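Local coordinates for protein aldehyde dehydrogenase (Anabaena variabilis, PDB 4H7N) that probably oxidises aldehydes to carboxylic acids with NAD+ as the electron acceptor, as other members of the aldehyde dehydrogenase family do, at residues 240-245 / 373-378; 245-250 / 280-285. All blocks are in the same frame, centred on the assembly; numbering follows the deposited sequence.

Overall arrangement
Contacts 1 and 2 lie next to each other, their centres about 11 Å apart. Contact 1 is at the C-terminal ends of inner strands of the seven-stranded sheet that contains 237-241, 269-275 and 369-375, and contact 2 is on the helices packed over one face. They are continuous along the chain: Ala245 closes the first segment of contact 1 and opens that of contact 2. Strand 237-241 joins them in space, because Ile240 faces the Phe375 side while Val241 turns to the helices of contact 2. There Val241 CG2 lies 3.9 Å from Phe282 CE2, and Val241 CG1 lies 3.9 Å from Leu247 CD2. Both contacts are remote from Glu232, the predicted active-site residue.

Contact 1. Residues 240-245 / 373-378; sequences IVLESA and MPFPDV
The ring of Phe375 carries the tight part of this contact, pressing its outer carbons against the end of strand 237-241. CZ lies 3.5 Å from the backbone O of Val241, an aromatic C-H beside a carbonyl. On one flank CE2 comes within 4.0 Å of Ile240 CG2, the two side chains crossing at about a right angle, and CZ is 3.9 Å from the Leu242 methyl CD2. The three partners all meet the ring obliquely. With CG set between the backbone N and the carbonyl carbon (chi1 58°), the phenyl group is swung out across the gap. A long aromatic side chain suits this gap, because its ring can span it while the strand backbones stay well apart, 9.5 Å from Val241 CA to Pro374 CA. The distance has a plain cause in the alpha/beta fold: strands 237-241 and 369-375 are second neighbours in one parallel part of the sheet, with strand 269-275 between them, and Phe375 reaches across that strand, touching Tyr273 and Ala275. Helices 378-386 and 401-408 cover the same apolar patch, through Ala381 on Phe375 and Val407 on Ile240 and Leu242. Branched Ile240 and Leu242 suit such a buried place, offering methyls to the ring.

Packing is looser towards the partly exposed Val378, whose CG2 is 4.2 Å from Leu242 CD2. Here the chain leaves the sheet: residues Leu242 to Ala245 form a type I turn, closed by the 2.9 Å bond from Ala245 N to Leu242 O, while Asp377, as N-cap, accepts from Glu380 N with its OD1.

Contact 2. Residues 245-250 / 280-285; sequences ANLELA and EEFYHQ
Leu247 and Phe282 form the apolar part of this helix-to-helix contact. The methyl CD2 of Leu247 sits 4.1 Å from Phe282 CD2, near the ring plane, so it meets the edge of the phenyl group, as does Ala250 CB, 4.3 Å from CE2. A small alanine suits this spot, since the broad ring already occupies the room between the helices. Leu247's other methyl, CD1, lies beside the carboxylate of Glu281, 3.5 Å from OE2, where the extended glutamate chain crosses the leucine at about a right angle. This is contact without a polar bond.

The polar part belongs to Gln285 and Glu248. Extended from its backbone, with CG anti to N (chi1 -171°), Gln285 carries its amide to the first turn of the other helix, bringing NE2 to 4.0 Å from Leu247 CB. Its OE1 stands 2.7 Å from Glu248 OE1, two acceptors with no bond between them and the flat groups turned 48° apart. Lys289 probably eases the meeting of the two oxygens, since its NZ hydrogen-bonds Gln285 OE1 and forms a salt bridge with Glu248 OE2. Shortening Gln285 to an alanine would probably leave Lys289 without its amide acceptor and open a gap beside Leu247 CB.

Capping is the third kind of interaction. Asn246, the N-cap of helix 247-259, accepts from Leu249 N through OD1 at 3.2 Å; the bond is nearly straight at hydrogen, 169°, although the donor lies above the carbonyl plane.

Leu249 packs on Trp471 of the second subunit. Helices 247-259 and 279-292 lie together against the sheet, where Phe282 rests on Ile272 and Val274 of strand 269-275 and Ala250 meets Phe397 of strand 393-397.

Contact 1. Residues 240-245 / 373-378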
ATOM      1  N   ILE A 240      -3.814  11.977 -27.416  1.00 25.72           N
ATOM      2  CA  ILE A 240      -3.123  13.057 -28.100  1.00 26.58           C
ATOM      3  C   ILE A 240      -2.687  12.476 -29.448  1.00 27.28           C
ATOM      4  O   ILE A 240      -2.009  11.406 -29.513  1.00 26.85           O
ATOM      5  CB  ILE A 240      -1.867  13.518 -27.320  1.00 26.44           C
ATOM      6  CG1 ILE A 240      -2.255  14.162 -25.981  1.00 27.48           C
ATOM      7  CG2 ILE A 240      -1.111  14.581 -28.096  1.00 27.40           C
ATOM      8  CD1 ILE A 240      -1.052  14.485 -25.082  1.00 28.73           C
ATOM      9  N   VAL A 241      -3.056  13.187 -30.501  1.00 27.48           N
ATOM     10  CA  VAL A 241      -2.715  12.822 -31.897  1.00 27.21           C
ATOM     11  C   VAL A 241      -1.823  13.919 -32.466  1.00 28.96           C
ATOM     12  O   VAL A 241      -2.282  15.049 -32.738  1.00 28.90           O
ATOM     13  CB  VAL A 241      -3.978  12.674 -32.766  1.00 28.07           C
ATOM     14  CG1 VAL A 241      -3.599  12.225 -34.170  1.00 29.56           C
ATOM     15  CG2 VAL A 241      -4.912  11.645 -32.154  1.00 27.06           C
ATOM     16  N   LEU A 242      -0.528  13.613 -32.573  1.00 29.15           N
ATOM     17  CA  LEU A 242       0.436  14.540 -33.148  1.00 31.19           C
ATOM     18  C   LEU A 242       0.350  14.559 -34.655  1.00 33.09           C
ATOM     19  O   LEU A 242      -0.194  13.629 -35.308  1.00 30.79           O
ATOM     20  CB  LEU A 242       1.867  14.170 -32.699  1.00 31.58           C
ATOM     21  CG  LEU A 242       2.044  14.063 -31.172  1.00 32.62           C
ATOM     22  CD1 LEU A 242       3.452  13.573 -30.872  1.00 34.40           C
ATOM     23  CD2 LEU A 242       1.763  15.397 -30.479  1.00 31.76           C
ATOM     24  N   GLU A 243       0.955  15.618 -35.198  1.00 34.75           N
ATOM     25  CA  GLU A 243       0.875  15.946 -36.608  1.00 36.45           C
ATOM     26  C   GLU A 243       1.366  14.805 -37.498  1.00 35.03           C
ATOM     27  O   GLU A 243       0.795  14.589 -38.554  1.00 34.78           O
ATOM     28  CB  GLU A 243       1.753  17.188 -36.820  1.00 41.52           C
ATOM     29  CG  GLU A 243       1.621  17.848 -38.154  1.00 46.83           C
ATOM     30  CD  GLU A 243       2.194  19.264 -38.089  1.00 53.24           C
ATOM     31  OE1 GLU A 243       3.386  19.423 -37.719  1.00 57.61           O
ATOM     32  OE2 GLU A 243       1.440  20.214 -38.353  1.00 54.04           O
ATOM     33  N   SER A 244       2.427  14.105 -37.069  1.00 32.98           N
ATOM     34  CA  SER A 244       3.017  12.973 -37.792  1.00 34.01           C
ATOM     35  C   SER A 244       2.241  11.637 -37.679  1.00 33.25           C
ATOM     36  O   SER A 244       2.672  10.620 -38.235  1.00 32.13           O
ATOM     37  CB  SER A 244       4.441  12.727 -37.273  1.00 34.40           C
ATOM     38  OG  SER A 244       4.449  12.339 -35.907  1.00 30.57           O
ATOM     39  N   ALA A 245       1.135  11.621 -36.937  1.00 31.01           N
ATOM     40  CA  ALA A 245       0.455  10.330 -36.640  1.00 31.13           C
ATOM     41  C   ALA A 245      -0.062   9.610 -37.875  1.00 31.12           C
ATOM     42  O   ALA A 245      -0.349  10.239 -38.865  1.00 32.73           O
ATOM     43  CB  ALA A 245      -0.719  10.547 -35.689  1.00 29.90           C
HETATM   44  N   MSE A 373     -10.629  18.331 -29.593  1.00 29.02           N
HETATM   45  CA  MSE A 373     -10.103  19.705 -29.526  1.00 31.26           C
HETATM   46  C   MSE A 373      -8.810  19.824 -30.297  1.00 30.88           C
HETATM   47  O   MSE A 373      -7.967  18.977 -30.146  1.00 31.41           O
HETATM   48  CB  MSE A 373      -9.679  19.987 -28.077  1.00 32.23           C
HETATM   49  CG  MSE A 373     -10.650  20.886 -27.365  1.00 36.05           C
HETATM   50 SE   MSE A 373      -9.953  21.357 -25.589  0.85 35.74          SE
HETATM   51  CE  MSE A 373      -9.246  23.162 -25.843  1.00 37.98           C
ATOM     52  N   PRO A 374      -8.610  20.892 -31.082  1.00 35.55           N
ATOM     53  CA  PRO A 374      -7.290  21.101 -31.685  1.00 35.69           C
ATOM     54  C   PRO A 374      -6.235  21.607 -30.683  1.00 35.52           C
ATOM     55  O   PRO A 374      -6.595  22.168 -29.671  1.00 36.94           O
ATOM     56  CB  PRO A 374      -7.570  22.179 -32.745  1.00 37.04           C
ATOM     57  CG  PRO A 374      -8.722  22.943 -32.219  1.00 38.08           C
ATOM     58  CD  PRO A 374      -9.516  22.033 -31.320  1.00 37.28           C
ATOM     59  N   PHE A 375      -4.950  21.380 -30.941  1.00 36.82           N
ATOM     60  CA  PHE A 375      -3.875  22.123 -30.242  1.00 36.62           C
ATOM     61  C   PHE A 375      -2.852  22.781 -31.186  1.00 38.22           C
ATOM     62  O   PHE A 375      -2.503  22.230 -32.226  1.00 38.12           O
ATOM     63  CB  PHE A 375      -3.156  21.274 -29.175  1.00 34.46           C
ATOM     64  CG  PHE A 375      -2.532  20.038 -29.705  1.00 33.92           C
ATOM     65  CD1 PHE A 375      -1.253  20.068 -30.226  1.00 33.56           C
ATOM     66  CD2 PHE A 375      -3.216  18.823 -29.685  1.00 32.13           C
ATOM     67  CE1 PHE A 375      -0.652  18.911 -30.711  1.00 33.22           C
ATOM     68  CE2 PHE A 375      -2.619  17.663 -30.187  1.00 31.97           C
ATOM     69  CZ  PHE A 375      -1.333  17.699 -30.691  1.00 30.63           C
ATOM     70  N   PRO A 376      -2.370  23.986 -30.822  1.00 40.91           N
ATOM     71  CA  PRO A 376      -1.346  24.634 -31.627  1.00 43.08           C
ATOM     72  C   PRO A 376       0.063  24.081 -31.445  1.00 43.77           C
ATOM     73  O   PRO A 376       0.884  24.248 -32.339  1.00 46.54           O
ATOM     74  CB  PRO A 376      -1.402  26.087 -31.151  1.00 44.50           C
ATOM     75  CG  PRO A 376      -1.836  25.979 -29.731  1.00 44.34           C
ATOM     76  CD  PRO A 376      -2.805  24.833 -29.700  1.00 41.50           C
ATOM     77  N   ASP A 377       0.362  23.468 -30.308  1.00 43.81           N
ATOM     78  CA  ASP A 377       1.708  22.921 -30.055  1.00 43.74           C
ATOM     79  C   ASP A 377       1.639  21.863 -28.974  1.00 41.32           C
ATOM     80  O   ASP A 377       0.648  21.765 -28.262  1.00 41.13           O
ATOM     81  CB  ASP A 377       2.684  24.028 -29.632  1.00 46.17           C
ATOM     82  CG  ASP A 377       2.132  24.871 -28.500  1.00 49.05           C
ATOM     83  OD1 ASP A 377       1.952  24.351 -27.377  1.00 47.60           O
ATOM     84  OD2 ASP A 377       1.849  26.062 -28.745  1.00 54.40           O
ATOM     85  N   VAL A 378       2.705  21.084 -28.866  1.00 41.27           N
ATOM     86  CA  VAL A 378       2.787  19.961 -27.947  1.00 41.08           C
ATOM     87  C   VAL A 378       2.692  20.421 -26.506  1.00 38.48           C
ATOM     88  O   VAL A 378       2.101  19.751 -25.676  1.00 35.10           O
ATOM     89  CB  VAL A 378       4.121  19.206 -28.087  1.00 45.74           C
ATOM     90  CG1 VAL A 378       4.172  18.079 -27.066  1.00 46.00           C
ATOM     91  CG2 VAL A 378       4.273  18.641 -29.492  1.00 48.25           C
TER

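Contact 2. Residues 245-250 / 280-285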
ATOM      1  N   ALA A 245       1.135  11.621 -36.937  1.00 31.01           N
ATOM      2  CA  ALA A 245       0.455  10.330 -36.640  1.00 31.13           C
ATOM      3  C   ALA A 245      -0.062   9.610 -37.875  1.00 31.12           C
ATOM      4  O   ALA A 245      -0.349  10.239 -38.865  1.00 32.73           O
ATOM      5  CB  ALA A 245      -0.719  10.547 -35.689  1.00 29.90           C
ATOM      6  N   ASN A 246      -0.271   8.297 -37.765  1.00 30.99           N
ATOM      7  CA  ASN A 246      -0.979   7.530 -38.789  1.00 31.93           C
ATOM      8  C   ASN A 246      -2.470   7.673 -38.472  1.00 32.74           C
ATOM      9  O   ASN A 246      -2.968   7.027 -37.537  1.00 32.01           O
ATOM     10  CB  ASN A 246      -0.559   6.052 -38.765  1.00 31.79           C
ATOM     11  CG  ASN A 246      -1.297   5.192 -39.790  1.00 32.69           C
ATOM     12  OD1 ASN A 246      -2.429   5.469 -40.171  1.00 32.14           O
ATOM     13  ND2 ASN A 246      -0.657   4.101 -40.209  1.00 33.29           N
ATOM     14  N   LEU A 247      -3.166   8.530 -39.221  1.00 31.45           N
ATOM     15  CA  LEU A 247      -4.555   8.894 -38.884  1.00 31.28           C
ATOM     16  C   LEU A 247      -5.552   7.765 -39.058  1.00 30.99           C
ATOM     17  O   LEU A 247      -6.598   7.760 -38.407  1.00 28.62           O
ATOM     18  CB  LEU A 247      -5.030  10.084 -39.713  1.00 34.17           C
ATOM     19  CG  LEU A 247      -4.225  11.367 -39.473  1.00 36.43           C
ATOM     20  CD1 LEU A 247      -4.760  12.460 -40.400  1.00 38.00           C
ATOM     21  CD2 LEU A 247      -4.277  11.783 -38.016  1.00 34.41           C
ATOM     22  N   GLU A 248      -5.265   6.860 -40.001  1.00 31.75           N
ATOM     23  CA  GLU A 248      -6.108   5.711 -40.236  1.00 34.23           C
ATOM     24  C   GLU A 248      -6.149   4.793 -39.008  1.00 31.48           C
ATOM     25  O   GLU A 248      -7.228   4.363 -38.580  1.00 29.70           O
ATOM     26  CB  GLU A 248      -5.605   4.966 -41.490  1.00 40.61           C
ATOM     27  CG  GLU A 248      -6.326   3.668 -41.755  1.00 47.00           C
ATOM     28  CD  GLU A 248      -7.794   3.877 -42.083  1.00 50.43           C
ATOM     29  OE1 GLU A 248      -8.119   4.793 -42.875  1.00 61.75           O
ATOM     30  OE2 GLU A 248      -8.619   3.113 -41.567  1.00 47.31           O
ATOM     31  N   LEU A 249      -4.970   4.490 -38.440  1.00 28.59           N
ATOM     32  CA  LEU A 249      -4.893   3.714 -37.241  1.00 27.45           C
ATOM     33  C   LEU A 249      -5.407   4.530 -36.056  1.00 26.07           C
ATOM     34  O   LEU A 249      -6.128   4.019 -35.197  1.00 24.06           O
ATOM     35  CB  LEU A 249      -3.432   3.277 -36.967  1.00 29.09           C
ATOM     36  CG  LEU A 249      -2.884   2.270 -38.011  1.00 30.36           C
ATOM     37  CD1 LEU A 249      -1.418   1.915 -37.681  1.00 31.01           C
ATOM     38  CD2 LEU A 249      -3.726   0.990 -38.150  1.00 31.02           C
ATOM     39  N   ALA A 250      -5.046   5.799 -35.999  1.00 25.75           N
ATOM     40  CA  ALA A 250      -5.443   6.613 -34.830  1.00 25.61           C
ATOM     41  C   ALA A 250      -6.971   6.726 -34.723  1.00 25.38           C
ATOM     42  O   ALA A 250      -7.537   6.666 -33.623  1.00 24.29           O
ATOM     43  CB  ALA A 250      -4.814   7.995 -34.898  1.00 25.52           C
ATOM     44  N   GLU A 280      -9.192  18.771 -38.752  1.00 37.58           N
ATOM     45  CA  GLU A 280     -10.360  18.664 -39.611  1.00 39.70           C
ATOM     46  C   GLU A 280     -10.427  17.267 -40.259  1.00 39.86           C
ATOM     47  O   GLU A 280     -11.447  16.575 -40.215  1.00 38.02           O
ATOM     48  CB  GLU A 280     -10.336  19.771 -40.684  1.00 42.70           C
ATOM     49  CG  GLU A 280     -11.425  19.580 -41.737  1.00 47.26           C
ATOM     50  CD  GLU A 280     -11.486  20.654 -42.827  1.00 51.42           C
ATOM     51  OE1 GLU A 280     -10.527  21.448 -42.963  1.00 56.94           O
ATOM     52  OE2 GLU A 280     -12.485  20.668 -43.591  1.00 52.56           O
ATOM     53  N   GLU A 281      -9.312  16.862 -40.845  1.00 38.51           N
ATOM     54  CA  GLU A 281      -9.181  15.564 -41.512  1.00 39.57           C
ATOM     55  C   GLU A 281      -9.467  14.380 -40.559  1.00 36.65           C
ATOM     56  O   GLU A 281     -10.147  13.391 -40.890  1.00 33.21           O
ATOM     57  CB  GLU A 281      -7.752  15.536 -42.021  1.00 43.22           C
ATOM     58  CG  GLU A 281      -7.231  14.313 -42.716  1.00 48.11           C
ATOM     59  CD  GLU A 281      -5.796  14.568 -43.185  1.00 50.95           C
ATOM     60  OE1 GLU A 281      -5.287  15.737 -43.095  1.00 55.31           O
ATOM     61  OE2 GLU A 281      -5.194  13.593 -43.645  1.00 55.47           O
ATOM     62  N   PHE A 282      -8.938  14.506 -39.356  1.00 34.73           N
ATOM     63  CA  PHE A 282      -9.147  13.521 -38.319  1.00 32.10           C
ATOM     64  C   PHE A 282     -10.610  13.414 -37.908  1.00 31.34           C
ATOM     65  O   PHE A 282     -11.150  12.315 -37.843  1.00 31.73           O
ATOM     66  CB  PHE A 282      -8.308  13.891 -37.091  1.00 30.84           C
ATOM     67  CG  PHE A 282      -8.510  12.982 -35.927  1.00 29.80           C
ATOM     68  CD1 PHE A 282      -9.479  13.245 -34.998  1.00 30.43           C
ATOM     69  CD2 PHE A 282      -7.679  11.886 -35.726  1.00 30.77           C
ATOM     70  CE1 PHE A 282      -9.664  12.408 -33.909  1.00 30.69           C
ATOM     71  CE2 PHE A 282      -7.866  11.036 -34.636  1.00 29.82           C
ATOM     72  CZ  PHE A 282      -8.860  11.305 -33.731  1.00 29.45           C
ATOM     73  N   TYR A 283     -11.274  14.520 -37.609  1.00 30.28           N
ATOM     74  CA  TYR A 283     -12.605  14.360 -37.084  1.00 31.47           C
ATOM     75  C   TYR A 283     -13.579  13.864 -38.163  1.00 32.07           C
ATOM     76  O   TYR A 283     -14.499  13.111 -37.852  1.00 30.09           O
ATOM     77  CB  TYR A 283     -13.105  15.583 -36.306  1.00 32.75           C
ATOM     78  CG  TYR A 283     -13.634  16.765 -37.038  1.00 36.01           C
ATOM     79  CD1 TYR A 283     -14.858  16.720 -37.664  1.00 39.39           C
ATOM     80  CD2 TYR A 283     -12.957  17.981 -37.002  1.00 39.88           C
ATOM     81  CE1 TYR A 283     -15.378  17.823 -38.300  1.00 43.35           C
ATOM     82  CE2 TYR A 283     -13.459  19.110 -37.628  1.00 42.52           C
ATOM     83  CZ  TYR A 283     -14.675  19.033 -38.283  1.00 45.20           C
ATOM     84  OH  TYR A 283     -15.203  20.127 -38.945  1.00 49.47           O
ATOM     85  N   HIS A 284     -13.343  14.241 -39.413  1.00 33.69           N
ATOM     86  CA  HIS A 284     -14.135  13.696 -40.503  1.00 36.20           C
ATOM     87  C   HIS A 284     -13.942  12.217 -40.689  1.00 35.11           C
ATOM     88  O   HIS A 284     -14.913  11.481 -40.925  1.00 33.46           O
ATOM     89  CB  HIS A 284     -13.844  14.418 -41.800  1.00 39.68           C
ATOM     90  CG  HIS A 284     -14.516  15.744 -41.877  1.00 43.00           C
ATOM     91  ND1 HIS A 284     -15.879  15.890 -41.722  1.00 47.81           N
ATOM     92  CD2 HIS A 284     -14.023  16.982 -42.080  1.00 45.92           C
ATOM     93  CE1 HIS A 284     -16.200  17.168 -41.838  1.00 48.42           C
ATOM     94  NE2 HIS A 284     -15.090  17.850 -42.053  1.00 49.92           N
ATOM     95  N   GLN A 285     -12.711  11.752 -40.536  1.00 36.03           N
ATOM     96  CA  GLN A 285     -12.512  10.313 -40.623  1.00 35.48           C
ATOM     97  C   GLN A 285     -13.180   9.611 -39.409  1.00 33.12           C
ATOM     98  O   GLN A 285     -13.839   8.561 -39.542  1.00 31.79           O
ATOM     99  CB  GLN A 285     -11.043   9.961 -40.842  1.00 36.69           C
ATOM    100  CG  GLN A 285     -10.911   8.491 -41.152  1.00 39.47           C
ATOM    101  CD  GLN A 285      -9.491   7.981 -41.302  1.00 42.45           C
ATOM    102  OE1 GLN A 285      -9.314   6.780 -41.474  1.00 45.52           O
ATOM    103  NE2 GLN A 285      -8.490   8.856 -41.224  1.00 42.15           N
TER